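Long-range contacts in putative branched-chain amino acid aminotransferase IlvE (Streptococcus mutans, PDB 4DQN), which probably catalyses the pyridoxal-phosphate-dependent transfer of the amino group between leucine, isoleucine or valine and 2-oxoglutarate: residues F161-I172 with I293-H301; V225-K235 with K280-G288. All coordinates share one frame; numbering follows the deposited sequence.

Contact 1 (F161-I172 with I293-H301); sequences FKGGLAPTNFLI and ISPIGGVQH
Phe170 pairs with Val299 across two parallel strands, and Ile172 packs on Val299 and on the His301 ring. This end is tightly packed. The ladder is regular here: Phe170 N donates to Gly298 O, Gln300 N to Phe170 O and Ile172 N to Gln300 O. Ile172 lies over one face of the His301 imidazole. With CG1 beside the backbone N (chi1 -61°), Ile172 CG2 is anti to that N and sits 3.4 Å from His301 CD2. Ile172 CD1 makes a CH-pi contact with the ring. His301 NE2 is hydrogen-bonded to Asp174, which should help fix the ring. The Phe170 side chain crosses that of Ile296 at about a right angle.

Between Thr168 and Phe170 a beta bulge shifts the register. Thr168 N still donates to Pro295 O (3.1 Å), and Gly297 N to Thr168 O (2.9 Å). Asn169 OD1 takes the N-H of Gly298 in its carbonyl plane, at 2.9 Å.

Up to Pro167 the chain is loop. Phe161 and Leu165 pack on buried Pro295, and only the turn at 162-164 is loose and exposed. A water bridges Ala166 O, Thr168 OG1 and Pro295 O. The chemistry implies a parallel pairing held by backbone bonds, to which a side-chain amide and a water add where the ladder is irregular.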
ATOM      1  N   PHE A 161     -28.629   1.799   8.321  1.00 66.72           N
ATOM      2  CA  PHE A 161     -29.426   2.176   9.488  1.00 64.50           C
ATOM      3  C   PHE A 161     -30.927   2.114   9.205  1.00 67.05           C
ATOM      4  O   PHE A 161     -31.662   3.103   9.348  1.00 65.53           O
ATOM      5  CB  PHE A 161     -28.984   3.521  10.078  1.00 60.99           C
ATOM      6  CG  PHE A 161     -27.735   3.415  10.899  1.00 57.27           C
ATOM      7  CD1 PHE A 161     -27.606   2.404  11.843  1.00 54.36           C
ATOM      8  CD2 PHE A 161     -26.673   4.281  10.694  1.00 54.98           C
ATOM      9  CE1 PHE A 161     -26.452   2.274  12.593  1.00 56.13           C
ATOM     10  CE2 PHE A 161     -25.510   4.160  11.439  1.00 52.79           C
ATOM     11  CZ  PHE A 161     -25.396   3.155  12.389  1.00 52.73           C
ATOM     12  N   LYS A 162     -31.357   0.927   8.784  1.00 68.94           N
ATOM     13  CA  LYS A 162     -32.768   0.584   8.765  1.00 72.84           C
ATOM     14  C   LYS A 162     -33.114   0.026  10.147  1.00 71.39           C
ATOM     15  O   LYS A 162     -32.665  -1.057  10.538  1.00 72.38           O
ATOM     16  CB  LYS A 162     -33.084  -0.417   7.646  1.00 69.78           C
ATOM     17  CG  LYS A 162     -34.578  -0.656   7.453  1.00 73.45           C
ATOM     18  CD  LYS A 162     -35.386   0.599   7.798  1.00 70.01           C
ATOM     19  CE  LYS A 162     -36.853   0.276   8.023  1.00 68.84           C
ATOM     20  NZ  LYS A 162     -37.719   0.881   6.964  1.00 69.50           N
ATOM     21  N   GLY A 163     -33.910   0.795  10.881  1.00 69.34           N
ATOM     22  CA  GLY A 163     -34.139   0.554  12.292  1.00 68.52           C
ATOM     23  C   GLY A 163     -33.727   1.798  13.055  1.00 66.16           C
ATOM     24  O   GLY A 163     -33.839   1.861  14.280  1.00 67.01           O
ATOM     25  N   GLY A 164     -33.250   2.797  12.312  1.00 65.21           N
ATOM     26  CA  GLY A 164     -32.762   4.033  12.898  1.00 59.72           C
ATOM     27  C   GLY A 164     -31.273   3.963  13.198  1.00 58.58           C
ATOM     28  O   GLY A 164     -30.662   2.895  13.099  1.00 60.08           O
ATOM     29  N   LEU A 165     -30.691   5.106  13.555  1.00 57.20           N
ATOM     30  CA  LEU A 165     -29.295   5.165  13.982  1.00 53.37           C
ATOM     31  C   LEU A 165     -29.082   4.271  15.198  1.00 50.83           C
ATOM     32  O   LEU A 165     -29.910   4.257  16.116  1.00 49.69           O
ATOM     33  CB  LEU A 165     -28.908   6.601  14.339  1.00 48.54           C
ATOM     34  CG  LEU A 165     -28.664   7.561  13.182  1.00 43.49           C
ATOM     35  CD1 LEU A 165     -28.545   8.992  13.683  1.00 43.03           C
ATOM     36  CD2 LEU A 165     -27.404   7.151  12.455  1.00 49.03           C
ATOM     37  N   ALA A 166     -27.976   3.531  15.208  1.00 48.01           N
ATOM     38  CA  ALA A 166     -27.668   2.657  16.335  1.00 43.90           C
ATOM     39  C   ALA A 166     -26.179   2.690  16.678  1.00 43.58           C
ATOM     40  O   ALA A 166     -25.327   2.663  15.782  1.00 42.84           O
ATOM     41  CB  ALA A 166     -28.110   1.238  16.038  1.00 42.26           C
ATOM     42  N   PRO A 167     -25.860   2.723  17.980  1.00 39.35           N
ATOM     43  CA  PRO A 167     -24.459   2.828  18.403  1.00 37.98           C
ATOM     44  C   PRO A 167     -23.750   1.496  18.260  1.00 38.32           C
ATOM     45  O   PRO A 167     -24.400   0.453  18.369  1.00 37.98           O
ATOM     46  CB  PRO A 167     -24.560   3.196  19.895  1.00 39.73           C
ATOM     47  CG  PRO A 167     -26.018   3.469  20.165  1.00 43.75           C
ATOM     48  CD  PRO A 167     -26.779   2.689  19.128  1.00 42.29           C
ATOM     49  N   THR A 168     -22.446   1.528  17.995  1.00 36.80           N
ATOM     50  CA  THR A 168     -21.622   0.321  18.067  1.00 37.00           C
ATOM     51  C   THR A 168     -20.343   0.654  18.819  1.00 34.20           C
ATOM     52  O   THR A 168     -20.025   1.831  19.027  1.00 31.73           O
ATOM     53  CB  THR A 168     -21.261  -0.259  16.672  1.00 38.85           C
ATOM     54  OG1 THR A 168     -20.433   0.668  15.956  1.00 43.42           O
ATOM     55  CG2 THR A 168     -22.513  -0.576  15.859  1.00 37.78           C
ATOM     56  N   ASN A 169     -19.607  -0.378  19.212  1.00 33.25           N
ATOM     57  CA  ASN A 169     -18.426  -0.193  20.042  1.00 34.60           C
ATOM     58  C   ASN A 169     -17.143  -0.339  19.238  1.00 34.55           C
ATOM     59  O   ASN A 169     -17.087  -1.116  18.279  1.00 33.23           O
ATOM     60  CB  ASN A 169     -18.439  -1.192  21.214  1.00 35.44           C
ATOM     61  CG  ASN A 169     -19.696  -1.082  22.065  1.00 36.45           C
ATOM     62  OD1 ASN A 169     -20.125   0.017  22.422  1.00 39.24           O
ATOM     63  ND2 ASN A 169     -20.301  -2.225  22.382  1.00 34.04           N
ATOM     64  N   PHE A 170     -16.111   0.401  19.643  1.00 29.04           N
ATOM     65  CA  PHE A 170     -14.846   0.420  18.913  1.00 33.01           C
ATOM     66  C   PHE A 170     -13.690   0.203  19.861  1.00 32.82           C
ATOM     67  O   PHE A 170     -13.818   0.469  21.063  1.00 33.98           O
ATOM     68  CB  PHE A 170     -14.673   1.752  18.190  1.00 33.67           C
ATOM     69  CG  PHE A 170     -15.636   1.937  17.058  1.00 33.36           C
ATOM     70  CD1 PHE A 170     -15.291   1.548  15.766  1.00 33.01           C
ATOM     71  CD2 PHE A 170     -16.897   2.462  17.289  1.00 32.69           C
ATOM     72  CE1 PHE A 170     -16.183   1.701  14.717  1.00 34.17           C
ATOM     73  CE2 PHE A 170     -17.797   2.624  16.249  1.00 33.44           C
ATOM     74  CZ  PHE A 170     -17.438   2.246  14.959  1.00 36.33           C
ATOM     75  N   LEU A 171     -12.570  -0.265  19.316  1.00 29.82           N
ATOM     76  CA  LEU A 171     -11.397  -0.639  20.114  1.00 34.31           C
ATOM     77  C   LEU A 171     -10.174   0.219  19.770  1.00 34.41           C
ATOM     78  O   LEU A 171      -9.799   0.335  18.602  1.00 32.25           O
ATOM     79  CB  LEU A 171     -11.060  -2.122  19.879  1.00 34.77           C
ATOM     80  CG  LEU A 171      -9.714  -2.630  20.418  1.00 32.71           C
ATOM     81  CD1 LEU A 171      -9.743  -2.663  21.941  1.00 34.18           C
ATOM     82  CD2 LEU A 171      -9.356  -4.007  19.853  1.00 35.77           C
ATOM     83  N   ILE A 172      -9.552   0.829  20.775  1.00 34.27           N
ATOM     84  CA  ILE A 172      -8.229   1.433  20.567  1.00 32.98           C
ATOM     85  C   ILE A 172      -7.146   0.390  20.839  1.00 35.70           C
ATOM     86  O   ILE A 172      -7.029  -0.094  21.964  1.00 34.47           O
ATOM     87  CB  ILE A 172      -8.013   2.643  21.481  1.00 35.18           C
ATOM     88  CG1 ILE A 172      -9.066   3.713  21.181  1.00 33.22           C
ATOM     89  CG2 ILE A 172      -6.610   3.204  21.285  1.00 36.66           C
ATOM     90  CD1 ILE A 172      -9.026   4.908  22.123  1.00 36.17           C
ATOM     91  N   ILE A 293     -23.129   8.674   9.381  1.00 29.72           N
ATOM     92  CA  ILE A 293     -22.658   8.741  10.762  1.00 30.68           C
ATOM     93  C   ILE A 293     -22.855   7.390  11.434  1.00 37.09           C
ATOM     94  O   ILE A 293     -23.953   6.824  11.390  1.00 35.74           O
ATOM     95  CB  ILE A 293     -23.360   9.849  11.575  1.00 36.37           C
ATOM     96  CG1 ILE A 293     -22.976  11.224  11.022  1.00 31.80           C
ATOM     97  CG2 ILE A 293     -22.988   9.745  13.066  1.00 33.43           C
ATOM     98  CD1 ILE A 293     -23.772  12.394  11.599  1.00 36.05           C
ATOM     99  N   SER A 294     -21.783   6.855  12.023  1.00 32.91           N
ATOM    100  CA  SER A 294     -21.888   5.672  12.865  1.00 34.31           C
ATOM    101  C   SER A 294     -21.718   6.129  14.303  1.00 35.82           C
ATOM    102  O   SER A 294     -20.600   6.421  14.722  1.00 36.04           O
ATOM    103  CB  SER A 294     -20.800   4.648  12.525  1.00 39.83           C
ATOM    104  OG  SER A 294     -20.860   4.267  11.161  1.00 47.86           O
ATOM    105  N   PRO A 295     -22.823   6.205  15.060  1.00 34.24           N
ATOM    106  CA  PRO A 295     -22.743   6.633  16.464  1.00 35.77           C
ATOM    107  C   PRO A 295     -21.865   5.686  17.274  1.00 36.17           C
ATOM    108  O   PRO A 295     -21.945   4.460  17.104  1.00 36.12           O
ATOM    109  CB  PRO A 295     -24.198   6.531  16.947  1.00 38.94           C
ATOM    110  CG  PRO A 295     -25.039   6.620  15.678  1.00 40.69           C
ATOM    111  CD  PRO A 295     -24.205   5.891  14.648  1.00 39.11           C
ATOM    112  N   ILE A 296     -21.014   6.238  18.131  1.00 32.54           N
ATOM    113  CA  ILE A 296     -20.176   5.387  18.966  1.00 34.95           C
ATOM    114  C   ILE A 296     -20.851   5.207  20.318  1.00 34.22           C
ATOM    115  O   ILE A 296     -21.186   6.189  20.987  1.00 38.33           O
ATOM    116  CB  ILE A 296     -18.743   5.968  19.124  1.00 30.96           C
ATOM    117  CG1 ILE A 296     -18.011   5.909  17.778  1.00 31.13           C
ATOM    118  CG2 ILE A 296     -17.963   5.213  20.195  1.00 33.51           C
ATOM    119  CD1 ILE A 296     -16.742   6.758  17.705  1.00 34.85           C
ATOM    120  N   GLY A 297     -21.088   3.955  20.697  1.00 34.99           N
ATOM    121  CA  GLY A 297     -21.616   3.651  22.011  1.00 32.00           C
ATOM    122  C   GLY A 297     -20.480   3.788  23.001  1.00 35.03           C
ATOM    123  O   GLY A 297     -20.409   4.759  23.760  1.00 34.84           O
ATOM    124  N   GLY A 298     -19.567   2.824  22.961  1.00 35.96           N
ATOM    125  CA  GLY A 298     -18.418   2.840  23.843  1.00 37.27           C
ATOM    126  C   GLY A 298     -17.114   2.590  23.112  1.00 36.07           C
ATOM    127  O   GLY A 298     -17.084   1.993  22.027  1.00 33.81           O
ATOM    128  N   VAL A 299     -16.027   3.060  23.709  1.00 31.66           N
ATOM    129  CA  VAL A 299     -14.694   2.811  23.185  1.00 30.44           C
ATOM    130  C   VAL A 299     -13.888   2.061  24.252  1.00 34.27           C
ATOM    131  O   VAL A 299     -13.842   2.487  25.409  1.00 31.09           O
ATOM    132  CB  VAL A 299     -13.985   4.127  22.795  1.00 33.07           C
ATOM    133  CG1 VAL A 299     -12.532   3.859  22.458  1.00 35.65           C
ATOM    134  CG2 VAL A 299     -14.680   4.761  21.588  1.00 30.43           C
ATOM    135  N   GLN A 300     -13.304   0.929  23.862  1.00 32.48           N
ATOM    136  CA  GLN A 300     -12.424   0.151  24.726  1.00 34.09           C
ATOM    137  C   GLN A 300     -10.977   0.618  24.560  1.00 32.42           C
ATOM    138  O   GLN A 300     -10.468   0.728  23.433  1.00 31.54           O
ATOM    139  CB  GLN A 300     -12.519  -1.338  24.360  1.00 32.55           C
ATOM    140  CG  GLN A 300     -11.733  -2.297  25.278  1.00 34.40           C
ATOM    141  CD  GLN A 300     -12.427  -2.539  26.603  1.00 35.76           C
ATOM    142  OE1 GLN A 300     -13.646  -2.677  26.650  1.00 36.05           O
ATOM    143  NE2 GLN A 300     -11.653  -2.598  27.690  1.00 33.79           N
ATOM    144  N   HIS A 301     -10.318   0.906  25.677  1.00 32.27           N
ATOM    145  CA  HIS A 301      -8.907   1.262  25.646  1.00 32.35           C
ATOM    146  C   HIS A 301      -8.187   0.679  26.861  1.00 32.44           C
ATOM    147  O   HIS A 301      -8.377   1.152  27.986  1.00 28.79           O
ATOM    148  CB  HIS A 301      -8.741   2.779  25.632  1.00 31.06           C
ATOM    149  CG  HIS A 301      -7.358   3.220  25.284  1.00 30.56           C
ATOM    150  ND1 HIS A 301      -6.874   4.475  25.589  1.00 31.17           N
ATOM    151  CD2 HIS A 301      -6.354   2.579  24.641  1.00 31.77           C
ATOM    152  CE1 HIS A 301      -5.632   4.584  25.157  1.00 30.50           C
ATOM    153  NE2 HIS A 301      -5.293   3.449  24.569  1.00 32.04           N
TER
HETATM  154  O   HOH W   1     -22.339   2.800  14.955  1.00 43.16           O

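Contact 2 (V225-K235 with K280-G288); sequences VGSANFFGITK and KFVEAGACG
Phe231 lies across Gly285 in the middle of an antiparallel strand pair. Its CG sits between the backbone N and the carbonyl carbon (chi1 72°), which folds the ring over the opposite strand. CB leads to CG, 4.1 Å from Gly285 O. CD1 is closer to that oxygen, at 3.5 Å. CE1 reaches Gly285 C at 3.6 Å, CZ at the tip lies 3.9 Å from Gly285 CA, and CE2 returns past Gly285 N. One ring face thus covers the glycine, with a CH-pi contact from its CA. The Phe239 ring also meets this ring, nearly parallel to it. Below the ring Phe231 and Gly285 exchange two backbone hydrogen bonds.

From before the corner at Val282, the Phe281 ring lies over Gly232 CA, on the side of Phe230 and Ala284. Its CE1 touches Thr234 CG2. At Val282 and Glu283, both opposite Ile233, a classic beta bulge breaks the ladder. Val282 N gives Ile233 O a short bond (2.7 Å), while that from Glu283 N is weak. Glu283 sends its carboxylate to Thr318 and Val317 N. The chemistry implies that rings cover the backbone where Gly285 and Gly232 lack side chains; of the two, only Gly285 also exchanges bonds with its ring's residue.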
ATOM      1  N   VAL A 225     -11.309   6.423  12.868  1.00 34.86           N
ATOM      2  CA  VAL A 225     -12.088   5.248  13.239  1.00 34.26           C
ATOM      3  C   VAL A 225     -12.183   4.342  12.018  1.00 38.55           C
ATOM      4  O   VAL A 225     -13.048   4.531  11.157  1.00 36.30           O
ATOM      5  CB  VAL A 225     -13.501   5.670  13.668  1.00 37.00           C
ATOM      6  CG1 VAL A 225     -14.238   4.520  14.348  1.00 34.56           C
ATOM      7  CG2 VAL A 225     -13.432   6.895  14.589  1.00 32.09           C
ATOM      8  N   GLY A 226     -11.291   3.355  11.946  1.00 40.39           N
ATOM      9  CA  GLY A 226     -11.131   2.576  10.734  1.00 36.12           C
ATOM     10  C   GLY A 226     -10.735   3.531   9.633  1.00 41.07           C
ATOM     11  O   GLY A 226      -9.742   4.258   9.767  1.00 43.29           O
ATOM     12  N   SER A 227     -11.524   3.563   8.560  1.00 40.06           N
ATOM     13  CA  SER A 227     -11.250   4.474   7.453  1.00 43.49           C
ATOM     14  C   SER A 227     -12.088   5.752   7.545  1.00 43.97           C
ATOM     15  O   SER A 227     -12.000   6.619   6.666  1.00 44.99           O
ATOM     16  CB  SER A 227     -11.495   3.777   6.110  1.00 45.97           C
ATOM     17  OG  SER A 227     -12.869   3.479   5.933  1.00 47.92           O
ATOM     18  N   ALA A 228     -12.884   5.866   8.613  1.00 37.99           N
ATOM     19  CA  ALA A 228     -13.773   7.020   8.825  1.00 36.51           C
ATOM     20  C   ALA A 228     -13.201   8.008   9.841  1.00 37.34           C
ATOM     21  O   ALA A 228     -12.329   7.646  10.637  1.00 36.52           O
ATOM     22  CB  ALA A 228     -15.152   6.546   9.280  1.00 36.84           C
ATOM     23  N   ASN A 229     -13.694   9.246   9.822  1.00 33.05           N
ATOM     24  CA  ASN A 229     -13.225  10.277  10.763  1.00 30.95           C
ATOM     25  C   ASN A 229     -13.962  10.193  12.099  1.00 33.15           C
ATOM     26  O   ASN A 229     -15.098   9.735  12.143  1.00 37.04           O
ATOM     27  CB  ASN A 229     -13.416  11.681  10.179  1.00 33.12           C
ATOM     28  CG  ASN A 229     -12.388  12.029   9.109  1.00 37.70           C
ATOM     29  OD1 ASN A 229     -12.492  13.059   8.451  1.00 42.05           O
ATOM     30  ND2 ASN A 229     -11.406  11.164   8.921  1.00 37.90           N
ATOM     31  N   PHE A 230     -13.308  10.626  13.178  1.00 29.29           N
ATOM     32  CA  PHE A 230     -13.918  10.710  14.502  1.00 32.34           C
ATOM     33  C   PHE A 230     -14.455  12.129  14.686  1.00 30.40           C
ATOM     34  O   PHE A 230     -13.872  13.094  14.167  1.00 30.19           O
ATOM     35  CB  PHE A 230     -12.868  10.402  15.590  1.00 32.80           C
ATOM     36  CG  PHE A 230     -13.381  10.545  17.019  1.00 34.30           C
ATOM     37  CD1 PHE A 230     -13.318  11.773  17.690  1.00 31.57           C
ATOM     38  CD2 PHE A 230     -13.913   9.450  17.689  1.00 30.99           C
ATOM     39  CE1 PHE A 230     -13.788  11.899  19.002  1.00 34.07           C
ATOM     40  CE2 PHE A 230     -14.384   9.566  19.001  1.00 31.73           C
ATOM     41  CZ  PHE A 230     -14.317  10.786  19.659  1.00 30.48           C
ATOM     42  N   PHE A 231     -15.570  12.259  15.399  1.00 32.71           N
ATOM     43  CA  PHE A 231     -16.033  13.573  15.849  1.00 33.14           C
ATOM     44  C   PHE A 231     -16.593  13.436  17.261  1.00 33.64           C
ATOM     45  O   PHE A 231     -17.153  12.403  17.621  1.00 29.17           O
ATOM     46  CB  PHE A 231     -17.065  14.212  14.887  1.00 31.49           C
ATOM     47  CG  PHE A 231     -18.433  13.556  14.914  1.00 33.09           C
ATOM     48  CD1 PHE A 231     -18.747  12.536  14.020  1.00 31.24           C
ATOM     49  CD2 PHE A 231     -19.401  13.959  15.829  1.00 33.71           C
ATOM     50  CE1 PHE A 231     -19.997  11.928  14.041  1.00 33.07           C
ATOM     51  CE2 PHE A 231     -20.648  13.348  15.866  1.00 31.65           C
ATOM     52  CZ  PHE A 231     -20.948  12.334  14.970  1.00 31.81           C
ATOM     53  N   GLY A 232     -16.421  14.475  18.072  1.00 31.53           N
ATOM     54  CA  GLY A 232     -17.027  14.478  19.387  1.00 33.84           C
ATOM     55  C   GLY A 232     -17.863  15.726  19.595  1.00 32.32           C
ATOM     56  O   GLY A 232     -17.589  16.773  19.000  1.00 33.28           O
ATOM     57  N   ILE A 233     -18.891  15.612  20.432  1.00 36.64           N
ATOM     58  CA  ILE A 233     -19.694  16.768  20.815  1.00 38.17           C
ATOM     59  C   ILE A 233     -19.489  17.030  22.302  1.00 38.31           C
ATOM     60  O   ILE A 233     -19.685  16.131  23.118  1.00 38.51           O
ATOM     61  CB  ILE A 233     -21.195  16.551  20.523  1.00 38.92           C
ATOM     62  CG1 ILE A 233     -21.511  16.914  19.075  1.00 44.69           C
ATOM     63  CG2 ILE A 233     -22.046  17.474  21.356  1.00 42.31           C
ATOM     64  CD1 ILE A 233     -21.116  15.898  18.112  1.00 42.60           C
ATOM     65  N   THR A 234     -19.083  18.251  22.652  1.00 41.21           N
ATOM     66  CA  THR A 234     -18.877  18.617  24.060  1.00 42.92           C
ATOM     67  C   THR A 234     -20.180  19.067  24.716  1.00 45.42           C
ATOM     68  O   THR A 234     -21.163  19.331  24.021  1.00 40.94           O
ATOM     69  CB  THR A 234     -17.868  19.764  24.196  1.00 42.94           C
ATOM     70  OG1 THR A 234     -18.445  20.971  23.676  1.00 44.53           O
ATOM     71  CG2 THR A 234     -16.598  19.448  23.434  1.00 42.68           C
ATOM     72  N   LYS A 235     -20.175  19.169  26.048  1.00 47.76           N
ATOM     73  CA  LYS A 235     -21.327  19.674  26.816  1.00 51.81           C
ATOM     74  C   LYS A 235     -21.730  21.093  26.419  1.00 50.06           C
ATOM     75  O   LYS A 235     -22.887  21.494  26.586  1.00 55.61           O
ATOM     76  CB  LYS A 235     -21.027  19.657  28.321  1.00 54.61           C
ATOM     77  CG  LYS A 235     -19.976  20.683  28.749  1.00 59.27           C
ATOM     78  CD  LYS A 235     -19.922  20.868  30.263  1.00 61.75           C
ATOM     79  CE  LYS A 235     -18.883  21.916  30.649  1.00 64.30           C
ATOM     80  NZ  LYS A 235     -19.200  23.262  30.093  1.00 61.36           N
ATOM     81  N   LYS A 280     -14.598  14.659  27.917  1.00 39.13           N
ATOM     82  CA  LYS A 280     -14.848  15.961  27.288  1.00 42.01           C
ATOM     83  C   LYS A 280     -16.061  15.884  26.356  1.00 41.61           C
ATOM     84  O   LYS A 280     -16.679  16.905  26.029  1.00 43.65           O
ATOM     85  CB  LYS A 280     -13.603  16.390  26.493  1.00 39.17           C
ATOM     86  CG  LYS A 280     -13.612  17.806  25.937  1.00 41.45           C
ATOM     87  CD  LYS A 280     -12.369  18.089  25.082  1.00 38.02           C
ATOM     88  CE  LYS A 280     -12.390  19.538  24.580  1.00 38.31           C
ATOM     89  NZ  LYS A 280     -11.214  19.907  23.745  1.00 36.64           N
ATOM     90  N   PHE A 281     -16.408  14.668  25.941  1.00 39.85           N
ATOM     91  CA  PHE A 281     -17.441  14.486  24.920  1.00 41.88           C
ATOM     92  C   PHE A 281     -18.716  13.808  25.413  1.00 40.90           C
ATOM     93  O   PHE A 281     -18.686  12.697  25.941  1.00 39.38           O
ATOM     94  CB  PHE A 281     -16.860  13.758  23.704  1.00 38.63           C
ATOM     95  CG  PHE A 281     -15.717  14.487  23.080  1.00 38.98           C
ATOM     96  CD1 PHE A 281     -15.920  15.735  22.505  1.00 37.84           C
ATOM     97  CD2 PHE A 281     -14.433  13.947  23.091  1.00 40.27           C
ATOM     98  CE1 PHE A 281     -14.877  16.438  21.938  1.00 37.20           C
ATOM     99  CE2 PHE A 281     -13.377  14.642  22.524  1.00 41.92           C
ATOM    100  CZ  PHE A 281     -13.600  15.895  21.940  1.00 36.28           C
ATOM    101  N   VAL A 282     -19.839  14.494  25.217  1.00 40.13           N
ATOM    102  CA  VAL A 282     -21.147  13.991  25.623  1.00 38.25           C
ATOM    103  C   VAL A 282     -21.714  13.036  24.560  1.00 36.99           C
ATOM    104  O   VAL A 282     -22.517  12.142  24.863  1.00 36.66           O
ATOM    105  CB  VAL A 282     -22.091  15.187  25.933  1.00 43.49           C
ATOM    106  CG1 VAL A 282     -23.526  14.856  25.661  1.00 47.24           C
ATOM    107  CG2 VAL A 282     -21.916  15.632  27.380  1.00 46.22           C
ATOM    108  N   GLU A 283     -21.268  13.220  23.317  1.00 34.64           N
ATOM    109  CA  GLU A 283     -21.581  12.297  22.221  1.00 35.98           C
ATOM    110  C   GLU A 283     -20.359  12.138  21.329  1.00 31.76           C
ATOM    111  O   GLU A 283     -19.538  13.054  21.222  1.00 35.77           O
ATOM    112  CB  GLU A 283     -22.735  12.825  21.356  1.00 34.60           C
ATOM    113  CG  GLU A 283     -24.074  13.014  22.049  1.00 36.78           C
ATOM    114  CD  GLU A 283     -25.105  13.645  21.113  1.00 39.55           C
ATOM    115  OE1 GLU A 283     -25.072  13.348  19.896  1.00 35.03           O
ATOM    116  OE2 GLU A 283     -25.943  14.444  21.582  1.00 37.64           O
ATOM    117  N   ALA A 284     -20.257  10.992  20.662  1.00 34.35           N
ATOM    118  CA  ALA A 284     -19.176  10.762  19.709  1.00 32.87           C
ATOM    119  C   ALA A 284     -19.646   9.865  18.581  1.00 31.61           C
ATOM    120  O   ALA A 284     -20.542   9.045  18.770  1.00 31.38           O
ATOM    121  CB  ALA A 284     -17.973  10.131  20.404  1.00 32.16           C
ATOM    122  N   GLY A 285     -19.026  10.005  17.412  1.00 31.26           N
ATOM    123  CA  GLY A 285     -19.319   9.112  16.310  1.00 32.35           C
ATOM    124  C   GLY A 285     -18.219   9.050  15.271  1.00 29.76           C
ATOM    125  O   GLY A 285     -17.188   9.722  15.380  1.00 30.97           O
ATOM    126  N   ALA A 286     -18.447   8.226  14.259  1.00 30.71           N
ATOM    127  CA  ALA A 286     -17.573   8.146  13.103  1.00 31.20           C
ATOM    128  C   ALA A 286     -18.352   8.679  11.917  1.00 31.77           C
ATOM    129  O   ALA A 286     -19.571   8.502  11.845  1.00 36.19           O
ATOM    130  CB  ALA A 286     -17.157   6.693  12.857  1.00 32.34           C
ATOM    131  N   CYS A 287     -17.675   9.331  10.979  1.00 31.24           N
ATOM    132  CA  CYS A 287     -18.374   9.831   9.799  1.00 31.00           C
ATOM    133  C   CYS A 287     -17.615   9.515   8.516  1.00 34.11           C
ATOM    134  O   CYS A 287     -16.384   9.492   8.501  1.00 33.56           O
ATOM    135  CB  CYS A 287     -18.663  11.326   9.920  1.00 29.05           C
ATOM    136  SG  CYS A 287     -17.206  12.391   9.995  1.00 31.08           S
ATOM    137  N   GLY A 288     -18.356   9.242   7.447  1.00 33.13           N
ATOM    138  CA  GLY A 288     -17.759   8.923   6.160  1.00 36.38           C
ATOM    139  C   GLY A 288     -18.855   8.649   5.145  1.00 35.70           C
ATOM    140  O   GLY A 288     -20.026   8.549   5.517  1.00 32.03           O
TER

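In the fold
Contacts 1 and 2 belong to one mixed sheet in the class IV aminotransferase fold, with centres 10 Å apart. Strand 281-288 is followed, after a short reversal of the chain, by its antiparallel neighbour 292-301. Probable hydrogen bonds from Ser294 N to Ala286 O and from Ile296 N to Ala284 O join them. Phe170 also packs on Val225. In chain order 168-172 comes first, then 228-234, 281-288 and 292-301. Helix 316-329 touches both contacts. One continuous sheet thus joins distant parts of the chain. Contact 2 is nearer the predicted cofactor site: the side chain of Ala228 is about 8 Å from that of Lys188, the predicted attachment lysine, which carries no cofactor in this structure.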